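Local coordinates for protein 2,3-bisphosphoglycerate-independent phosphoglycerate mutase (Pyrococcus horikoshii, PDB 2ZKT) that probably interconverts 2-phosphoglycerate and 3-phosphoglycerate in glycolysis, without needing 2,3-bisphosphoglycerate as a cofactor, at residues P360-D373 with F378-I391. Sequence-based numbering, arbitrary orientation.
Sequences PVPLLIAGGGVRTD and FGEREAMKGGLGRI. With CA (calcium ion), chain F.
D373 ties the turn at G386-G387 to a calcium site. Its OD2 accepts the backbone N-H of G387 at 2.7 Å in a nearly straight bond (168°), on the anti side and 15° out of the carboxylate plane. OD2 also accepts from L46 N, so two backbone N-H groups grip it. OD1 bonds to T375 and to a calcium-bound water. D373 O binds the calcium at 2.5 Å and T372 OG1 at 2.7 Å; E42 O is the third protein ligand. CG of D373 sits between its own N and carbonyl carbon (chi1 59°), which brings OD2 to the turn.

Most of the remaining contact is apolar. In this alkaline phosphatase-like metalloenzyme fold, strand 361-366 is an inner strand of the mixed sheet, between 339-344 and 45-50. Segment 378-391 starts on the L364 face of this strand, goes round by P362 through helix 380-383, and comes back over the L363 face before strand 391-392. On the first face, CD2 of L364 lies over the F378 ring, a CH-pi contact 3.9 Å from the centroid. The ring also meets P362: CB packs on CE1 and CZ, and P362 O lies at the ring edge. An alanine in place of F378 would probably open a gap beside P362 and leave the L364 methyl without its aromatic face. P362 CB also touches A383 CB at 4.0 Å, and P362 CD rests on E380 CG.

On the other face, L363 packs on L388 and I391, and I365 on L388. CD1 of L388 reaches CD1 of I365 at 3.5 Å, and CD2 of L363 reaches CD1 of I391 at 3.7 Å. CG of P360 lies 3.9 Å above the plane of the R390 guanidinium, whose NE is salt-bridged to D50.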
ATOM      1  N   PRO B 360       0.742 -15.279  14.504  1.00 35.61           N
ATOM      2  CA  PRO B 360       2.011 -15.520  13.799  1.00 37.22           C
ATOM      3  C   PRO B 360       2.307 -14.318  12.898  1.00 38.44           C
ATOM      4  O   PRO B 360       1.418 -13.524  12.617  1.00 39.08           O
ATOM      5  CB  PRO B 360       1.738 -16.819  13.012  1.00 36.23           C
ATOM      6  CG  PRO B 360       0.227 -16.768  12.775  1.00 36.43           C
ATOM      7  CD  PRO B 360      -0.284 -16.278  14.120  1.00 37.27           C
ATOM      8  N   VAL B 361       3.548 -14.191  12.439  1.00 39.20           N
ATOM      9  CA  VAL B 361       3.923 -13.043  11.631  1.00 36.87           C
ATOM     10  C   VAL B 361       4.330 -13.409  10.208  1.00 37.05           C
ATOM     11  O   VAL B 361       5.064 -14.371   9.985  1.00 36.62           O
ATOM     12  CB  VAL B 361       5.096 -12.277  12.307  1.00 38.72           C
ATOM     13  CG1 VAL B 361       5.394 -10.982  11.548  1.00 41.57           C
ATOM     14  CG2 VAL B 361       4.750 -11.975  13.754  1.00 42.07           C
ATOM     15  N   PRO B 362       3.865 -12.625   9.221  1.00 38.10           N
ATOM     16  CA  PRO B 362       4.228 -12.933   7.834  1.00 39.01           C
ATOM     17  C   PRO B 362       5.739 -12.844   7.668  1.00 38.61           C
ATOM     18  O   PRO B 362       6.398 -11.975   8.253  1.00 38.66           O
ATOM     19  CB  PRO B 362       3.457 -11.874   7.024  1.00 37.83           C
ATOM     20  CG  PRO B 362       3.312 -10.742   7.997  1.00 41.13           C
ATOM     21  CD  PRO B 362       3.000 -11.431   9.295  1.00 38.53           C
ATOM     22  N   LEU B 363       6.276 -13.765   6.867  1.00 39.10           N
ATOM     23  CA  LEU B 363       7.710 -13.855   6.622  1.00 39.26           C
ATOM     24  C   LEU B 363       7.989 -14.097   5.142  1.00 39.53           C
ATOM     25  O   LEU B 363       7.291 -14.867   4.490  1.00 36.83           O
ATOM     26  CB  LEU B 363       8.296 -15.035   7.428  1.00 41.12           C
ATOM     27  CG  LEU B 363       9.701 -15.556   7.054  1.00 39.27           C
ATOM     28  CD1 LEU B 363      10.727 -14.424   7.207  1.00 40.22           C
ATOM     29  CD2 LEU B 363      10.085 -16.738   7.948  1.00 40.07           C
ATOM     30  N   LEU B 364       9.022 -13.446   4.615  1.00 40.91           N
ATOM     31  CA  LEU B 364       9.384 -13.677   3.230  1.00 40.52           C
ATOM     32  C   LEU B 364      10.906 -13.806   3.144  1.00 38.82           C
ATOM     33  O   LEU B 364      11.642 -13.159   3.897  1.00 38.84           O
ATOM     34  CB  LEU B 364       8.876 -12.540   2.331  1.00 38.58           C
ATOM     35  CG  LEU B 364       9.639 -11.222   2.118  1.00 43.61           C
ATOM     36  CD1 LEU B 364      10.946 -11.454   1.372  1.00 40.57           C
ATOM     37  CD2 LEU B 364       8.754 -10.291   1.281  1.00 42.27           C
ATOM     38  N   ILE B 365      11.363 -14.669   2.241  1.00 37.27           N
ATOM     39  CA  ILE B 365      12.781 -14.866   2.014  1.00 38.02           C
ATOM     40  C   ILE B 365      12.988 -14.902   0.500  1.00 39.17           C
ATOM     41  O   ILE B 365      12.274 -15.619  -0.224  1.00 36.47           O
ATOM     42  CB  ILE B 365      13.284 -16.193   2.621  1.00 38.17           C
ATOM     43  CG1 ILE B 365      12.980 -16.224   4.126  1.00 36.87           C
ATOM     44  CG2 ILE B 365      14.786 -16.334   2.373  1.00 37.76           C
ATOM     45  CD1 ILE B 365      13.345 -17.551   4.795  1.00 37.47           C
ATOM     46  N   ALA B 366      13.956 -14.124   0.020  1.00 40.68           N
ATOM     47  CA  ALA B 366      14.242 -14.075  -1.407  1.00 41.79           C
ATOM     48  C   ALA B 366      15.747 -13.962  -1.625  1.00 42.50           C
ATOM     49  O   ALA B 366      16.470 -13.432  -0.773  1.00 43.84           O
ATOM     50  CB  ALA B 366      13.518 -12.887  -2.049  1.00 41.98           C
ATOM     51  N   GLY B 367      16.217 -14.465  -2.766  1.00 42.74           N
ATOM     52  CA  GLY B 367      17.644 -14.412  -3.057  1.00 44.73           C
ATOM     53  C   GLY B 367      18.177 -15.717  -3.627  1.00 45.74           C
ATOM     54  O   GLY B 367      17.407 -16.629  -3.954  1.00 46.67           O
ATOM     55  N   GLY B 368      19.500 -15.811  -3.754  1.00 44.09           N
ATOM     56  CA  GLY B 368      20.098 -17.022  -4.293  1.00 44.51           C
ATOM     57  C   GLY B 368      19.767 -18.236  -3.442  1.00 45.86           C
ATOM     58  O   GLY B 368      19.772 -18.157  -2.210  1.00 47.65           O
ATOM     59  N   GLY B 369      19.455 -19.353  -4.103  1.00 44.74           N
ATOM     60  CA  GLY B 369      19.143 -20.583  -3.391  1.00 43.76           C
ATOM     61  C   GLY B 369      17.672 -20.841  -3.099  1.00 43.70           C
ATOM     62  O   GLY B 369      17.268 -21.992  -2.904  1.00 44.48           O
ATOM     63  N   VAL B 370      16.863 -19.783  -3.078  1.00 42.89           N
ATOM     64  CA  VAL B 370      15.445 -19.938  -2.760  1.00 41.58           C
ATOM     65  C   VAL B 370      14.615 -20.683  -3.812  1.00 42.16           C
ATOM     66  O   VAL B 370      14.736 -20.422  -5.011  1.00 42.37           O
ATOM     67  CB  VAL B 370      14.786 -18.548  -2.515  1.00 42.40           C
ATOM     68  CG1 VAL B 370      13.261 -18.697  -2.371  1.00 42.40           C
ATOM     69  CG2 VAL B 370      15.386 -17.895  -1.264  1.00 43.42           C
ATOM     70  N   ARG B 371      13.786 -21.622  -3.355  1.00 41.91           N
ATOM     71  CA  ARG B 371      12.875 -22.362  -4.238  1.00 42.14           C
ATOM     72  C   ARG B 371      11.597 -21.514  -4.146  1.00 42.28           C
ATOM     73  O   ARG B 371      10.820 -21.657  -3.200  1.00 42.85           O
ATOM     74  CB  ARG B 371      12.625 -23.782  -3.684  1.00 41.90           C
ATOM     75  CG  ARG B 371      13.904 -24.452  -3.191  1.00 46.89           C
ATOM     76  CD  ARG B 371      13.858 -25.982  -3.098  1.00 44.52           C
ATOM     77  NE  ARG B 371      13.307 -26.468  -1.835  1.00 43.89           N
ATOM     78  CZ  ARG B 371      13.663 -27.608  -1.227  1.00 43.02           C
ATOM     79  NH1 ARG B 371      14.586 -28.416  -1.743  1.00 38.72           N
ATOM     80  NH2 ARG B 371      13.076 -27.949  -0.086  1.00 43.78           N
ATOM     81  N   THR B 372      11.393 -20.606  -5.099  1.00 40.07           N
ATOM     82  CA  THR B 372      10.222 -19.721  -5.058  1.00 42.06           C
ATOM     83  C   THR B 372       8.877 -20.450  -5.143  1.00 41.68           C
ATOM     84  O   THR B 372       8.692 -21.310  -6.003  1.00 41.48           O
ATOM     85  CB  THR B 372      10.303 -18.621  -6.170  1.00 40.76           C
ATOM     86  OG1 THR B 372       9.136 -17.784  -6.106  1.00 49.83           O
ATOM     87  CG2 THR B 372      10.381 -19.234  -7.546  1.00 40.59           C
ATOM     88  N   ASP B 373       7.954 -20.124  -4.228  1.00 41.75           N
ATOM     89  CA  ASP B 373       6.622 -20.737  -4.216  1.00 41.99           C
ATOM     90  C   ASP B 373       5.732 -19.889  -5.141  1.00 44.61           C
ATOM     91  O   ASP B 373       6.229 -18.975  -5.789  1.00 46.09           O
ATOM     92  CB  ASP B 373       6.058 -20.811  -2.766  1.00 38.58           C
ATOM     93  CG  ASP B 373       5.944 -19.422  -2.070  1.00 39.54           C
ATOM     94  OD1 ASP B 373       5.880 -18.368  -2.770  1.00 38.13           O
ATOM     95  OD2 ASP B 373       5.907 -19.397  -0.806  1.00 37.94           O
ATOM     96  N   PHE B 378       2.946  -9.723  -0.640  1.00 42.54           N
ATOM     97  CA  PHE B 378       3.352  -9.938   0.747  1.00 42.70           C
ATOM     98  C   PHE B 378       2.227  -9.544   1.698  1.00 43.22           C
ATOM     99  O   PHE B 378       1.901  -8.369   1.836  1.00 42.10           O
ATOM    100  CB  PHE B 378       4.631  -9.145   1.073  1.00 41.60           C
ATOM    101  CG  PHE B 378       5.224  -9.473   2.430  1.00 40.88           C
ATOM    102  CD1 PHE B 378       5.411 -10.809   2.824  1.00 34.39           C
ATOM    103  CD2 PHE B 378       5.591  -8.456   3.316  1.00 44.13           C
ATOM    104  CE1 PHE B 378       5.950 -11.130   4.076  1.00 32.67           C
ATOM    105  CE2 PHE B 378       6.137  -8.764   4.579  1.00 40.41           C
ATOM    106  CZ  PHE B 378       6.316 -10.109   4.962  1.00 36.08           C
ATOM    107  N   GLY B 379       1.630 -10.541   2.347  1.00 43.50           N
ATOM    108  CA  GLY B 379       0.543 -10.276   3.279  1.00 42.37           C
ATOM    109  C   GLY B 379       0.260 -11.496   4.141  1.00 41.33           C
ATOM    110  O   GLY B 379       0.668 -12.614   3.800  1.00 40.90           O
ATOM    111  N   GLU B 380      -0.449 -11.296   5.250  1.00 37.76           N
ATOM    112  CA  GLU B 380      -0.752 -12.402   6.150  1.00 38.08           C
ATOM    113  C   GLU B 380      -1.505 -13.555   5.474  1.00 37.91           C
ATOM    114  O   GLU B 380      -1.151 -14.720   5.680  1.00 41.53           O
ATOM    115  CB  GLU B 380      -1.532 -11.909   7.380  1.00 36.46           C
ATOM    116  CG  GLU B 380      -0.691 -11.036   8.316  1.00 38.17           C
ATOM    117  CD  GLU B 380      -0.818  -9.542   8.011  1.00 43.10           C
ATOM    118  OE1 GLU B 380      -0.932  -9.171   6.819  1.00 43.14           O
ATOM    119  OE2 GLU B 380      -0.803  -8.737   8.976  1.00 48.70           O
ATOM    120  N   ARG B 381      -2.531 -13.254   4.670  1.00 37.69           N
ATOM    121  CA  ARG B 381      -3.266 -14.333   4.018  1.00 38.50           C
ATOM    122  C   ARG B 381      -2.422 -15.056   2.971  1.00 38.06           C
ATOM    123  O   ARG B 381      -2.573 -16.262   2.762  1.00 35.63           O
ATOM    124  CB  ARG B 381      -4.588 -13.817   3.400  1.00 38.20           C
ATOM    125  CG  ARG B 381      -5.823 -14.104   4.300  1.00 36.71           C
ATOM    126  CD  ARG B 381      -5.676 -13.460   5.688  1.00 35.30           C
ATOM    127  NE  ARG B 381      -5.856 -12.006   5.650  1.00 38.19           N
ATOM    128  CZ  ARG B 381      -7.044 -11.394   5.642  1.00 34.52           C
ATOM    129  NH1 ARG B 381      -8.165 -12.104   5.678  1.00 32.32           N
ATOM    130  NH2 ARG B 381      -7.117 -10.074   5.578  1.00 35.25           N
ATOM    131  N   GLU B 382      -1.514 -14.316   2.330  1.00 39.39           N
ATOM    132  CA  GLU B 382      -0.629 -14.890   1.324  1.00 39.57           C
ATOM    133  C   GLU B 382       0.413 -15.790   2.040  1.00 37.60           C
ATOM    134  O   GLU B 382       0.725 -16.893   1.581  1.00 40.17           O
ATOM    135  CB  GLU B 382       0.062 -13.749   0.557  1.00 42.64           C
ATOM    136  CG  GLU B 382       0.616 -14.120  -0.823  1.00 50.11           C
ATOM    137  CD  GLU B 382      -0.468 -14.288  -1.895  1.00 60.86           C
ATOM    138  OE1 GLU B 382      -1.573 -13.729  -1.732  1.00 67.14           O
ATOM    139  OE2 GLU B 382      -0.206 -14.960  -2.913  1.00 61.62           O
ATOM    140  N   ALA B 383       0.927 -15.319   3.177  1.00 36.71           N
ATOM    141  CA  ALA B 383       1.914 -16.086   3.931  1.00 38.06           C
ATOM    142  C   ALA B 383       1.319 -17.406   4.419  1.00 38.81           C
ATOM    143  O   ALA B 383       2.002 -18.401   4.630  1.00 37.97           O
ATOM    144  CB  ALA B 383       2.353 -15.235   5.126  1.00 36.10           C
ATOM    145  N   MET B 384      -0.013 -17.380   4.638  1.00 40.90           N
ATOM    146  CA  MET B 384      -0.716 -18.600   5.019  1.00 43.85           C
ATOM    147  C   MET B 384      -0.611 -19.672   3.921  1.00 43.67           C
ATOM    148  O   MET B 384      -0.875 -20.851   4.131  1.00 44.55           O
ATOM    149  CB  MET B 384      -2.195 -18.245   5.243  1.00 43.92           C
ATOM    150  CG  MET B 384      -2.499 -17.722   6.655  1.00 45.89           C
ATOM    151  SD  MET B 384      -4.216 -17.193   6.821  1.00 49.40           S
ATOM    152  CE  MET B 384      -3.911 -15.551   7.501  1.00 46.77           C
ATOM    153  N   LYS B 385      -0.237 -19.218   2.703  1.00 43.98           N
ATOM    154  CA  LYS B 385      -0.108 -20.149   1.572  1.00 43.93           C
ATOM    155  C   LYS B 385       1.359 -20.314   1.133  1.00 42.06           C
ATOM    156  O   LYS B 385       1.666 -20.952   0.131  1.00 41.16           O
ATOM    157  CB  LYS B 385      -0.927 -19.613   0.388  1.00 44.91           C
ATOM    158  CG  LYS B 385      -2.409 -19.417   0.713  1.00 49.36           C
ATOM    159  CD  LYS B 385      -3.201 -18.942  -0.517  1.00 49.26           C
ATOM    160  CE  LYS B 385      -2.644 -17.644  -1.121  1.00 63.37           C
ATOM    161  NZ  LYS B 385      -3.513 -17.211  -2.214  1.00 67.10           N
ATOM    162  N   GLY B 386       2.295 -19.728   1.877  1.00 39.42           N
ATOM    163  CA  GLY B 386       3.701 -19.830   1.499  1.00 37.27           C
ATOM    164  C   GLY B 386       4.328 -21.210   1.668  1.00 37.02           C
ATOM    165  O   GLY B 386       3.958 -21.985   2.551  1.00 34.87           O
ATOM    166  N   GLY B 387       5.308 -21.493   0.809  1.00 35.22           N
ATOM    167  CA  GLY B 387       6.022 -22.760   0.832  1.00 36.47           C
ATOM    168  C   GLY B 387       6.893 -23.044   2.053  1.00 35.20           C
ATOM    169  O   GLY B 387       7.305 -24.189   2.233  1.00 35.80           O
ATOM    170  N   LEU B 388       7.175 -22.033   2.886  1.00 35.89           N
ATOM    171  CA  LEU B 388       7.995 -22.256   4.093  1.00 38.45           C
ATOM    172  C   LEU B 388       7.166 -22.892   5.202  1.00 38.26           C
ATOM    173  O   LEU B 388       7.718 -23.492   6.141  1.00 40.16           O
ATOM    174  CB  LEU B 388       8.590 -20.945   4.632  1.00 36.17           C
ATOM    175  CG  LEU B 388       9.748 -20.291   3.854  1.00 37.27           C
ATOM    176  CD1 LEU B 388      10.088 -18.903   4.455  1.00 32.06           C
ATOM    177  CD2 LEU B 388      10.963 -21.226   3.904  1.00 30.27           C
ATOM    178  N   GLY B 389       5.841 -22.755   5.088  1.00 38.27           N
ATOM    179  CA  GLY B 389       4.943 -23.299   6.096  1.00 36.81           C
ATOM    180  C   GLY B 389       4.962 -22.454   7.364  1.00 34.61           C
ATOM    181  O   GLY B 389       5.429 -21.313   7.355  1.00 35.29           O
ATOM    182  N   ARG B 390       4.454 -23.013   8.462  1.00 35.25           N
ATOM    183  CA  ARG B 390       4.419 -22.308   9.743  1.00 35.10           C
ATOM    184  C   ARG B 390       5.627 -22.762  10.574  1.00 33.87           C
ATOM    185  O   ARG B 390       5.671 -23.900  11.055  1.00 36.42           O
ATOM    186  CB  ARG B 390       3.113 -22.617  10.486  1.00 33.71           C
ATOM    187  CG  ARG B 390       2.994 -21.918  11.832  1.00 38.40           C
ATOM    188  CD  ARG B 390       1.555 -21.942  12.352  1.00 37.48           C
ATOM    189  NE  ARG B 390       1.388 -21.063  13.515  1.00 38.88           N
ATOM    190  CZ  ARG B 390       0.211 -20.709  14.037  1.00 38.36           C
ATOM    191  NH1 ARG B 390      -0.931 -21.152  13.509  1.00 44.18           N
ATOM    192  NH2 ARG B 390       0.178 -19.905  15.094  1.00 42.15           N
ATOM    193  N   ILE B 391       6.604 -21.867  10.734  1.00 32.89           N
ATOM    194  CA  ILE B 391       7.831 -22.170  11.480  1.00 33.38           C
ATOM    195  C   ILE B 391       7.987 -21.282  12.726  1.00 33.52           C
ATOM    196  O   ILE B 391       7.138 -20.414  12.988  1.00 33.42           O
ATOM    197  CB  ILE B 391       9.061 -21.946  10.578  1.00 33.30           C
ATOM    198  CG1 ILE B 391       9.183 -20.457  10.226  1.00 31.73           C
ATOM    199  CG2 ILE B 391       8.916 -22.744   9.296  1.00 32.77           C
ATOM    200  CD1 ILE B 391      10.241 -20.175   9.180  1.00 40.45           C
TER
HETATM  201 CA    CA F 413       6.866 -17.218  -7.398  1.00 46.42          CA
HETATM  202  O   HOH W   1       6.674 -16.675  -4.573  1.00 39.78           O
HETATM  203  O   HOH W   2       7.733 -16.749  -9.316  1.00 75.62           O
HETATM  204  O   HOH W   3       4.870 -16.118  -7.408  1.00102.35           O